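Local atomic coordinates of ftsY (PDB entry 1ZU4), a protein that serves as the bacterial signal recognition particle receptor, seen here as its NG domain, a helical bundle joined to a P-loop fold. Residues Gln246-Ser251 and Glu278-Pro283. Residues are numbered along the deposited sequence; the frame is centred on the assembly and turned at random.
Sequences QAEEFS and ELLNIP
Ala247 and Leu280 make the tight, greasy half of this contact, a worked example of two neighbouring helices whose buried apolar pair gives way, toward solvent, to a partly exposed Glu248, an exposed Leu279 and a bridging water. The methyl CB of Ala247 meets CD2 of Leu280 at 3.8 Å. Ala247 also rests on Leu233 and Ile235 of strand 230-236, and Leu280 reaches Val244 of helix 241-250 as well, so this pair ties helix 272-280 to helix 241-250 where the latter lies against the sheet.

Glu248 lies across the middle of the contact. Its CG lies anti to the backbone N (chi1 180°) and the chain then bends at chi2 (67°), which lays the carboxylate alongside the backbone where helix 272-280 ends. Here CB touches CD2 of Leu279 at 3.8 Å, and OE1 stands 3.6 Å from both CA and CG of Leu280; the Glu248 and Leu280 side chains run past one another, pointing opposite ways. Farther along, the packing is looser: CB of Ser251 comes no nearer than 4.3 Å to CD1 of Ile282, and Ser251 OG donates to O of Glu248 at 2.7 Å.

No direct hydrogen bond crosses between the segments. Instead one water donates to OE1 of Glu248 (2.8 Å) and to O of Leu280 (2.7 Å), supplying a proton to each of two acceptors, as would suit a carboxylate that is probably ionised.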
ATOM      1  N   GLN A 246       8.793  -5.379   9.182  1.00 19.41           N
ATOM      2  CA  GLN A 246       7.941  -6.550   9.231  1.00 19.35           C
ATOM      3  C   GLN A 246       7.427  -6.923   7.839  1.00 18.90           C
ATOM      4  O   GLN A 246       7.360  -8.118   7.525  1.00 17.00           O
ATOM      5  CB  GLN A 246       6.755  -6.304  10.169  1.00 20.10           C
ATOM      6  CG  GLN A 246       7.166  -6.244  11.618  1.00 22.60           C
ATOM      7  CD  GLN A 246       6.981  -7.575  12.291  1.00 27.10           C
ATOM      8  OE1 GLN A 246       5.919  -8.187  12.146  1.00 28.39           O
ATOM      9  NE2 GLN A 246       7.999  -8.037  13.048  1.00 24.29           N
ATOM     10  N   ALA A 247       7.071  -5.916   7.024  1.00 17.54           N
ATOM     11  CA  ALA A 247       6.600  -6.169   5.662  1.00 17.59           C
ATOM     12  C   ALA A 247       7.728  -6.796   4.834  1.00 17.72           C
ATOM     13  O   ALA A 247       7.479  -7.720   4.101  1.00 16.39           O
ATOM     14  CB  ALA A 247       6.098  -4.904   5.003  1.00 17.12           C
ATOM     15  N   GLU A 248       8.978  -6.338   5.008  1.00 19.13           N
ATOM     16  CA  GLU A 248      10.103  -7.020   4.358  1.00 19.36           C
ATOM     17  C   GLU A 248      10.219  -8.512   4.748  1.00 19.56           C
ATOM     18  O   GLU A 248      10.532  -9.363   3.921  1.00 18.15           O
ATOM     19  CB  GLU A 248      11.436  -6.282   4.601  1.00 19.42           C
ATOM     20  CG  GLU A 248      12.677  -6.982   3.927  1.00 19.28           C
ATOM     21  CD  GLU A 248      12.671  -6.966   2.375  1.00 19.41           C
ATOM     22  OE1 GLU A 248      11.666  -6.600   1.746  1.00 14.79           O
ATOM     23  OE2 GLU A 248      13.709  -7.386   1.771  1.00 23.16           O
ATOM     24  N   GLU A 249       9.988  -8.829   6.018  1.00 19.97           N
ATOM     25  CA  GLU A 249      10.155 -10.212   6.439  1.00 19.99           C
ATOM     26  C   GLU A 249       9.075 -11.040   5.766  1.00 20.30           C
ATOM     27  O   GLU A 249       9.294 -12.184   5.405  1.00 18.74           O
ATOM     28  CB  GLU A 249      10.110 -10.344   7.966  1.00 20.51           C
ATOM     29  CG  GLU A 249      11.210  -9.510   8.720  1.00 20.69           C
ATOM     30  CD  GLU A 249      11.093  -9.609  10.251  1.00 23.91           C
ATOM     31  OE1 GLU A 249      10.763 -10.706  10.773  1.00 27.47           O
ATOM     32  OE2 GLU A 249      11.365  -8.600  10.927  1.00 21.91           O
ATOM     33  N   PHE A 250       7.890 -10.460   5.586  1.00 20.79           N
ATOM     34  CA  PHE A 250       6.795 -11.220   4.995  1.00 21.56           C
ATOM     35  C   PHE A 250       7.057 -11.445   3.510  1.00 21.93           C
ATOM     36  O   PHE A 250       6.636 -12.432   2.954  1.00 20.50           O
ATOM     37  CB  PHE A 250       5.447 -10.510   5.179  1.00 21.84           C
ATOM     38  CG  PHE A 250       4.279 -11.434   5.027  1.00 21.56           C
ATOM     39  CD1 PHE A 250       3.747 -12.089   6.141  1.00 22.65           C
ATOM     40  CD2 PHE A 250       3.763 -11.709   3.774  1.00 22.59           C
ATOM     41  CE1 PHE A 250       2.703 -12.989   6.005  1.00 26.46           C
ATOM     42  CE2 PHE A 250       2.725 -12.623   3.630  1.00 25.05           C
ATOM     43  CZ  PHE A 250       2.181 -13.250   4.737  1.00 22.36           C
ATOM     44  N   SER A 251       7.728 -10.490   2.865  1.00 22.22           N
ATOM     45  CA  SER A 251       8.055 -10.632   1.455  1.00 24.59           C
ATOM     46  C   SER A 251       8.851 -11.900   1.115  1.00 25.29           C
ATOM     47  O   SER A 251       9.041 -12.166  -0.063  1.00 26.57           O
ATOM     48  CB  SER A 251       8.736  -9.366   0.891  1.00 24.26           C
ATOM     49  OG  SER A 251      10.106  -9.308   1.207  1.00 24.99           O
ATOM     50  N   GLU A 278      12.747   2.009  -0.424  1.00 13.32           N
ATOM     51  CA  GLU A 278      14.150   1.624  -0.134  1.00 15.46           C
ATOM     52  C   GLU A 278      14.259   0.186   0.389  1.00 15.07           C
ATOM     53  O   GLU A 278      14.988  -0.622  -0.181  1.00 15.90           O
ATOM     54  CB  GLU A 278      14.806   2.591   0.875  1.00 15.70           C
ATOM     55  CG  GLU A 278      16.249   2.240   1.253  1.00 17.20           C
ATOM     56  CD  GLU A 278      17.193   2.384   0.095  1.00 21.81           C
ATOM     57  OE1 GLU A 278      16.977   3.257  -0.774  1.00 23.59           O
ATOM     58  OE2 GLU A 278      18.134   1.578   0.049  1.00 25.07           O
ATOM     59  N   LEU A 279      13.543  -0.133   1.465  1.00 13.30           N
ATOM     60  CA  LEU A 279      13.703  -1.431   2.066  1.00 14.15           C
ATOM     61  C   LEU A 279      13.129  -2.590   1.238  1.00 14.28           C
ATOM     62  O   LEU A 279      13.778  -3.606   1.167  1.00 13.61           O
ATOM     63  CB  LEU A 279      13.137  -1.506   3.494  1.00 13.15           C
ATOM     64  CG  LEU A 279      13.800  -2.625   4.335  1.00 17.47           C
ATOM     65  CD1 LEU A 279      15.247  -2.222   4.699  1.00 20.49           C
ATOM     66  CD2 LEU A 279      13.013  -2.982   5.598  1.00 17.02           C
ATOM     67  N   LEU A 280      11.930  -2.440   0.659  1.00 13.29           N
ATOM     68  CA  LEU A 280      11.212  -3.532  -0.025  1.00 15.05           C
ATOM     69  C   LEU A 280      11.429  -3.546  -1.493  1.00 15.22           C
ATOM     70  O   LEU A 280      11.454  -4.605  -2.059  1.00 16.53           O
ATOM     71  CB  LEU A 280       9.673  -3.496   0.230  1.00 14.23           C
ATOM     72  CG  LEU A 280       9.257  -3.963   1.658  1.00 18.20           C
ATOM     73  CD1 LEU A 280       9.388  -2.849   2.655  1.00 15.02           C
ATOM     74  CD2 LEU A 280       7.820  -4.481   1.672  1.00 20.43           C
ATOM     75  N   ASN A 281      11.594  -2.367  -2.090  1.00 15.94           N
ATOM     76  CA  ASN A 281      11.706  -2.197  -3.526  1.00 16.43           C
ATOM     77  C   ASN A 281      10.511  -2.794  -4.252  1.00 16.65           C
ATOM     78  O   ASN A 281      10.671  -3.490  -5.288  1.00 14.69           O
ATOM     79  CB  ASN A 281      13.001  -2.839  -4.052  1.00 17.96           C
ATOM     80  CG  ASN A 281      13.359  -2.353  -5.411  1.00 19.28           C
ATOM     81  OD1 ASN A 281      12.964  -1.250  -5.797  1.00 18.84           O
ATOM     82  ND2 ASN A 281      14.088  -3.185  -6.168  1.00 19.89           N
ATOM     83  N   ILE A 282       9.327  -2.577  -3.673  1.00 15.55           N
ATOM     84  CA  ILE A 282       8.081  -3.081  -4.239  1.00 15.93           C
ATOM     85  C   ILE A 282       7.154  -1.864  -4.346  1.00 15.57           C
ATOM     86  O   ILE A 282       7.108  -1.080  -3.417  1.00 14.91           O
ATOM     87  CB  ILE A 282       7.396  -4.168  -3.337  1.00 16.11           C
ATOM     88  CG1 ILE A 282       8.223  -5.451  -3.241  1.00 14.33           C
ATOM     89  CG2 ILE A 282       6.017  -4.523  -3.870  1.00 14.06           C
ATOM     90  CD1 ILE A 282       7.927  -6.293  -1.996  1.00 16.09           C
ATOM     91  N   PRO A 283       6.418  -1.711  -5.469  1.00 17.06           N
ATOM     92  CA  PRO A 283       5.582  -0.518  -5.581  1.00 16.26           C
ATOM     93  C   PRO A 283       4.406  -0.516  -4.645  1.00 15.85           C
ATOM     94  O   PRO A 283       3.708  -1.547  -4.459  1.00 15.29           O
ATOM     95  CB  PRO A 283       5.058  -0.583  -7.008  1.00 17.89           C
ATOM     96  CG  PRO A 283       5.826  -1.664  -7.693  1.00 18.49           C
ATOM     97  CD  PRO A 283       6.280  -2.592  -6.650  1.00 16.33           C
TER
HETATM   98  O   HOH W   1      11.024  -7.072  -0.984  1.00 19.75           O